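Local coordinates for protein xylulose kinase (Bifidobacterium adolescentis ATCC 15703, PDB 3I8B) that probably phosphorylates D-xylulose to D-xylulose 5-phosphate with ATP, as a member of the FGGY family of carbohydrate kinases, at residues Thr202-Ala207 and Ile237-Val242; Val131-Ser136 and Glu211-Leu216. All blocks are in the same frame, centred on the assembly; numbering follows the deposited sequence.

Interaction 1: Thr202-Ala207 and Ile237-Val242; sequences TIYYDA and IVLPTV. With MG (magnesium ion), chain B.
Tyr204 and Tyr205, at the entry to the short strand 205-206, face Leu239 and Val242, on the extended run that leaves helix 227-236 and enters strand 241-243, with the CA atoms of Tyr205 and Val242 9.7 Å apart. The gap is bridged by side chains within the N-terminal domain of this FGGY kinase, where 205-206 is the first strand of a small antiparallel pair with 211-212, and 241-243 runs parallel to 193-195.

Tyr205 and Val242 approach from opposite directions. Both methyls of Val242 lie against the outer end of the tyrosine: CG1 is 3.4 Å from Tyr205 OH, and CG2 is 3.7 Å from Tyr205 CE1, meeting the ring obliquely. Chi1 of Val242 (180°) turns CG1 away from its own N and leaves CG2 beside it, and the two methyls together span the phenol end. The hydroxyl's polar partner is Asn210 OD1, in the turn beyond the strand, while the Tyr205 ring also packs edge-to-face with Tyr212. Arg196 of helix 196-199 touches both Tyr205 and Val242.

The second pair is looser: Leu239 CD2 comes obliquely to within 4.5 Å of Tyr204 CE1. Just before this tyrosine, Thr202 forms an ST turn, in which Tyr204 N donates to Thr202 OG1 at 3.1 Å and 161°. The same threonine lays its CB 3.4 Å above the plane of the Tyr204 ring, over the ring centre.

On the far flank of 237-242 is a magnesium ion, bound also by the carbonyls of Glu190 and Leu192. Thr241 OG1 coordinates it at 2.5 Å, and a water ligand of the metal donates to Leu239 O at 2.8 Å.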
loop_
_atom_site.group_PDB
_atom_site.type_symbol
_atom_site.label_atom_id
_atom_site.label_comp_id
_atom_site.label_asym_id
_atom_site.label_seq_id
_atom_site.Cartn_x
_atom_site.Cartn_y
_atom_site.Cartn_z
ATOM N N THR A 202 -6.630 6.876 3.951
ATOM C CA THR A 202 -7.154 8.218 3.669
ATOM C C THR A 202 -6.600 9.316 4.598
ATOM O O THR A 202 -6.563 10.495 4.222
ATOM C CB THR A 202 -8.692 8.246 3.777
ATOM O OG1 THR A 202 -9.088 7.887 5.109
ATOM C CG2 THR A 202 -9.318 7.272 2.780
ATOM N N ILE A 203 -6.155 8.897 5.784
ATOM C CA ILE A 203 -5.940 9.748 6.974
ATOM C C ILE A 203 -7.129 10.635 7.393
ATOM O O ILE A 203 -6.948 11.681 8.035
ATOM C CB ILE A 203 -4.572 10.510 6.989
ATOM C CG1 ILE A 203 -4.553 11.680 6.004
ATOM C CG2 ILE A 203 -3.423 9.535 6.780
ATOM C CD1 ILE A 203 -3.362 12.639 6.223
ATOM N N TYR A 204 -8.339 10.201 7.023
ATOM C CA TYR A 204 -9.575 10.670 7.659
ATOM C C TYR A 204 -10.436 9.509 8.149
ATOM O O TYR A 204 -11.651 9.647 8.342
ATOM C CB TYR A 204 -10.395 11.626 6.784
ATOM C CG TYR A 204 -10.657 11.202 5.356
ATOM C CD1 TYR A 204 -11.577 10.201 5.064
ATOM C CD2 TYR A 204 -10.033 11.855 4.289
ATOM C CE1 TYR A 204 -11.846 9.821 3.758
ATOM C CE2 TYR A 204 -10.302 11.487 2.964
ATOM C CZ TYR A 204 -11.218 10.461 2.713
ATOM O OH TYR A 204 -11.499 10.070 1.416
ATOM N N TYR A 205 -9.786 8.372 8.364
ATOM C CA TYR A 205 -10.457 7.201 8.939
ATOM C C TYR A 205 -9.587 6.550 10.004
ATOM O O TYR A 205 -8.379 6.397 9.826
ATOM C CB TYR A 205 -10.799 6.185 7.848
ATOM C CG TYR A 205 -11.352 4.872 8.365
ATOM C CD1 TYR A 205 -12.685 4.755 8.745
ATOM C CD2 TYR A 205 -10.539 3.753 8.481
ATOM C CE1 TYR A 205 -13.196 3.537 9.232
ATOM C CE2 TYR A 205 -11.034 2.545 8.957
ATOM C CZ TYR A 205 -12.358 2.437 9.330
ATOM O OH TYR A 205 -12.840 1.218 9.798
ATOM N N ASP A 206 -10.200 6.174 11.116
ATOM C CA ASP A 206 -9.472 5.469 12.163
ATOM C C ASP A 206 -9.963 4.031 12.341
ATOM O O ASP A 206 -11.063 3.796 12.855
ATOM C CB ASP A 206 -9.555 6.216 13.493
ATOM C CG ASP A 206 -8.759 5.523 14.591
ATOM O OD1 ASP A 206 -7.525 5.359 14.433
ATOM O OD2 ASP A 206 -9.368 5.128 15.599
ATOM N N ALA A 207 -9.123 3.085 11.926
ATOM C CA ALA A 207 -9.456 1.653 11.922
ATOM C C ALA A 207 -9.709 1.099 13.316
ATOM O O ALA A 207 -10.639 0.318 13.518
ATOM C CB ALA A 207 -8.363 0.841 11.216
ATOM N N ILE A 237 -21.046 15.142 3.251
ATOM C CA ILE A 237 -20.346 14.319 2.252
ATOM C C ILE A 237 -20.572 12.817 2.462
ATOM O O ILE A 237 -20.511 12.329 3.593
ATOM C CB ILE A 237 -18.825 14.642 2.243
ATOM C CG1 ILE A 237 -18.581 15.974 1.526
ATOM C CG2 ILE A 237 -18.015 13.514 1.570
ATOM C CD1 ILE A 237 -17.206 16.582 1.822
ATOM N N VAL A 238 -20.859 12.092 1.381
ATOM C CA VAL A 238 -21.046 10.649 1.486
ATOM C C VAL A 238 -19.664 10.002 1.424
ATOM O O VAL A 238 -18.889 10.318 0.535
ATOM C CB VAL A 238 -21.948 10.081 0.356
ATOM C CG1 VAL A 238 -21.967 8.551 0.412
ATOM C CG2 VAL A 238 -23.365 10.637 0.463
ATOM N N LEU A 239 -19.359 9.149 2.402
ATOM C CA LEU A 239 -18.105 8.408 2.477
ATOM C C LEU A 239 -18.472 6.926 2.385
ATOM O O LEU A 239 -19.541 6.538 2.835
ATOM C CB LEU A 239 -17.372 8.694 3.800
ATOM C CG LEU A 239 -16.999 10.160 4.094
ATOM C CD1 LEU A 239 -16.326 10.321 5.476
ATOM C CD2 LEU A 239 -16.137 10.746 2.990
ATOM N N PRO A 240 -17.613 6.098 1.773
ATOM C CA PRO A 240 -18.049 4.696 1.648
ATOM C C PRO A 240 -18.202 3.965 2.990
ATOM O O PRO A 240 -17.377 4.133 3.891
ATOM C CB PRO A 240 -16.950 4.049 0.787
ATOM C CG PRO A 240 -16.292 5.221 0.065
ATOM C CD PRO A 240 -16.378 6.379 1.019
ATOM N N THR A 241 -19.265 3.167 3.100
ATOM C CA THR A 241 -19.485 2.293 4.243
ATOM C C THR A 241 -18.346 1.314 4.338
ATOM O O THR A 241 -18.072 0.574 3.390
ATOM C CB THR A 241 -20.765 1.450 4.072
ATOM O OG1 THR A 241 -21.861 2.318 3.807
ATOM C CG2 THR A 241 -21.057 0.668 5.337
ATOM N N VAL A 242 -17.708 1.286 5.496
ATOM C CA VAL A 242 -16.560 0.428 5.705
ATOM C C VAL A 242 -17.033 -0.978 6.085
ATOM O O VAL A 242 -17.618 -1.189 7.148
ATOM C CB VAL A 242 -15.616 1.019 6.765
ATOM C CG1 VAL A 242 -14.404 0.092 6.978
ATOM C CG2 VAL A 242 -15.159 2.408 6.326
HETATM MG MG MG B . -22.740 3.143 1.623
HETATM O O HOH W 1 -21.804 5.260 1.672
#

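Interaction 2: Val131-Ser136 and Glu211-Leu216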
loop_
_atom_site.group_PDB
_atom_site.type_symbol
_atom_site.label_atom_id
_atom_site.label_comp_id
_atom_site.label_asym_id
_atom_site.label_seq_id
_atom_site.Cartn_x
_atom_site.Cartn_y
_atom_site.Cartn_z
ATOM N N VAL A 131 -0.455 10.319 13.894
ATOM C CA VAL A 131 -0.293 8.887 14.117
ATOM C C VAL A 131 -1.338 8.348 15.119
ATOM O O VAL A 131 -2.012 7.342 14.850
ATOM C CB VAL A 131 1.159 8.562 14.539
ATOM C CG1 VAL A 131 1.310 7.103 15.008
ATOM C CG2 VAL A 131 2.092 8.846 13.378
ATOM N N LYS A 132 -1.491 9.035 16.255
ATOM C CA LYS A 132 -2.483 8.648 17.258
ATOM C C LYS A 132 -3.933 8.788 16.761
ATOM O O LYS A 132 -4.787 7.979 17.109
ATOM C CB LYS A 132 -2.273 9.408 18.581
ATOM C CG LYS A 132 -0.969 9.050 19.304
ATOM C CD LYS A 132 -0.783 9.836 20.618
ATOM C CE LYS A 132 -0.934 11.344 20.378
ATOM N NZ LYS A 132 -0.193 12.286 21.324
ATOM N N ALA A 133 -4.199 9.802 15.938
ATOM C CA ALA A 133 -5.546 10.049 15.419
ATOM C C ALA A 133 -6.020 8.991 14.406
ATOM O O ALA A 133 -7.144 8.486 14.503
ATOM C CB ALA A 133 -5.627 11.457 14.796
ATOM N N VAL A 134 -5.169 8.664 13.432
ATOM C CA VAL A 134 -5.585 7.798 12.321
ATOM C C VAL A 134 -4.543 6.761 11.892
ATOM O O VAL A 134 -4.756 6.038 10.916
ATOM C CB VAL A 134 -5.963 8.615 11.059
ATOM C CG1 VAL A 134 -7.161 9.509 11.318
ATOM C CG2 VAL A 134 -4.768 9.410 10.564
ATOM N N GLY A 135 -3.410 6.707 12.590
ATOM C CA GLY A 135 -2.388 5.705 12.316
ATOM C C GLY A 135 -1.158 6.142 11.528
ATOM O O GLY A 135 -0.114 5.470 11.595
ATOM N N SER A 136 -1.261 7.233 10.763
ATOM C CA SER A 136 -0.153 7.647 9.904
ATOM C C SER A 136 0.059 9.157 9.875
ATOM O O SER A 136 -0.888 9.950 9.978
ATOM C CB SER A 136 -0.348 7.159 8.457
ATOM O OG SER A 136 -0.715 5.790 8.391
ATOM N N GLU A 211 -14.000 4.717 12.821
ATOM C CA GLU A 211 -14.603 6.039 12.702
ATOM C C GLU A 211 -13.960 6.866 11.609
ATOM O O GLU A 211 -12.725 7.042 11.581
ATOM C CB GLU A 211 -14.450 6.823 14.016
ATOM C CG GLU A 211 -14.870 6.078 15.271
ATOM C CD GLU A 211 -16.356 6.196 15.554
ATOM O OE1 GLU A 211 -16.725 6.282 16.749
ATOM O OE2 GLU A 211 -17.151 6.209 14.587
ATOM N N TYR A 212 -14.796 7.418 10.739
ATOM C CA TYR A 212 -14.357 8.530 9.899
ATOM C C TYR A 212 -14.217 9.791 10.745
ATOM O O TYR A 212 -15.072 10.082 11.590
ATOM C CB TYR A 212 -15.360 8.793 8.778
ATOM C CG TYR A 212 -15.264 7.823 7.620
ATOM C CD1 TYR A 212 -14.092 7.683 6.905
ATOM C CD2 TYR A 212 -16.363 7.071 7.228
ATOM C CE1 TYR A 212 -14.006 6.799 5.836
ATOM C CE2 TYR A 212 -16.285 6.188 6.158
ATOM C CZ TYR A 212 -15.107 6.058 5.470
ATOM O OH TYR A 212 -15.036 5.186 4.394
ATOM N N ARG A 213 -13.127 10.523 10.521
ATOM C CA ARG A 213 -12.853 11.776 11.207
ATOM C C ARG A 213 -13.258 12.932 10.289
ATOM O O ARG A 213 -12.432 13.510 9.584
ATOM C CB ARG A 213 -11.364 11.852 11.559
ATOM C CG ARG A 213 -10.955 10.893 12.666
ATOM C CD ARG A 213 -11.501 11.361 14.026
ATOM N NE ARG A 213 -11.074 12.732 14.335
ATOM C CZ ARG A 213 -9.984 13.045 15.034
ATOM N NH1 ARG A 213 -9.203 12.096 15.537
ATOM N NH2 ARG A 213 -9.685 14.312 15.252
ATOM N N ARG A 214 -14.544 13.249 10.292
ATOM C CA ARG A 214 -15.075 14.276 9.414
ATOM C C ARG A 214 -14.560 15.662 9.785
ATOM O O ARG A 214 -14.586 16.570 8.966
ATOM C CB ARG A 214 -16.607 14.226 9.400
ATOM C CG ARG A 214 -17.156 13.003 8.649
ATOM C CD ARG A 214 -18.661 12.824 8.860
ATOM N NE ARG A 214 -19.142 11.608 8.202
ATOM C CZ ARG A 214 -19.522 11.552 6.926
ATOM N NH1 ARG A 214 -19.481 12.644 6.158
ATOM N NH2 ARG A 214 -19.920 10.400 6.407
ATOM N N ASP A 215 -14.092 15.813 11.022
ATOM C CA ASP A 215 -13.460 17.062 11.452
ATOM C C ASP A 215 -12.131 17.335 10.730
ATOM O O ASP A 215 -11.756 18.490 10.518
ATOM C CB ASP A 215 -13.244 17.078 12.976
ATOM C CG ASP A 215 -12.407 15.902 13.467
ATOM O OD1 ASP A 215 -12.688 14.744 13.076
ATOM O OD2 ASP A 215 -11.475 16.132 14.268
ATOM N N LEU A 216 -11.409 16.277 10.377
ATOM C CA LEU A 216 -10.145 16.437 9.671
ATOM C C LEU A 216 -10.423 16.811 8.217
ATOM O O LEU A 216 -9.615 17.486 7.574
ATOM C CB LEU A 216 -9.281 15.174 9.776
ATOM C CG LEU A 216 -8.952 14.811 11.226
ATOM C CD1 LEU A 216 -8.238 13.463 11.316
ATOM C CD2 LEU A 216 -8.114 15.903 11.866
HETATM O O HOH W 2 -9.274 9.292 15.818
#
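Arg213, Ala133 and Val134 carry this contact, in which the last turn of helix 122-134 meets the bend between strand 211-212 and helix 214-225, within the FGGY N-terminal domain. The arginine chain, bent at chi2 and chi3, brings NH1 to 3.7 Å from Ala133 CB. Water 2 joins the same two residues, accepting from Arg213 NH1 at 2.8 Å and donating to Ala133 O at 2.6 Å. Asp215 fixes the guanidinium's rotation: its two oxygens take NE and NH2 side-on, in the guanidinium plane, in a salt bridge with NH2 to OD2 at 2.7 Å. Leu216 CD1 covers one guanidinium face, 4.1 Å above its centre. A leucine in place of Arg213 would probably leave Asp215 without its charge mate and break the water link to the helix end. Alongside, Val134 CG1 and Leu216 CD1 meet tip to tip at 4.1 Å, with Arg213 CG nearby. Gly135, the first residue with non-helical backbone angles, has a positive phi (102°) that suits a glycine, and its N still bonds Val131 O. The contact joins the C-terminal end of helix 122-134 to the start of helix 214-225, with Ile203, in the loop before strand 205-206, packed against Val134.

In the fold
Interactions 1 and 2 share the two-stranded antiparallel sheet of 205-206 and 211-212, and their centres lie about 9 Å apart. Asp206 N to Glu211 O, at 2.7 Å, is a probable hydrogen bond between those strands. A second tie is Tyr212 OH to Pro240 O at 2.6 Å, also probably hydrogen-bonded, which links strand 211-212 to the run leading to the magnesium site. Val242 CG2 packs against the same hydroxyl, 3.4 Å from Tyr212 OH. The metal lies beside interaction 1, whereas for interaction 2 the reference point is the predicted substrate site: the Val134 side chain is about 10 Å from that of His75.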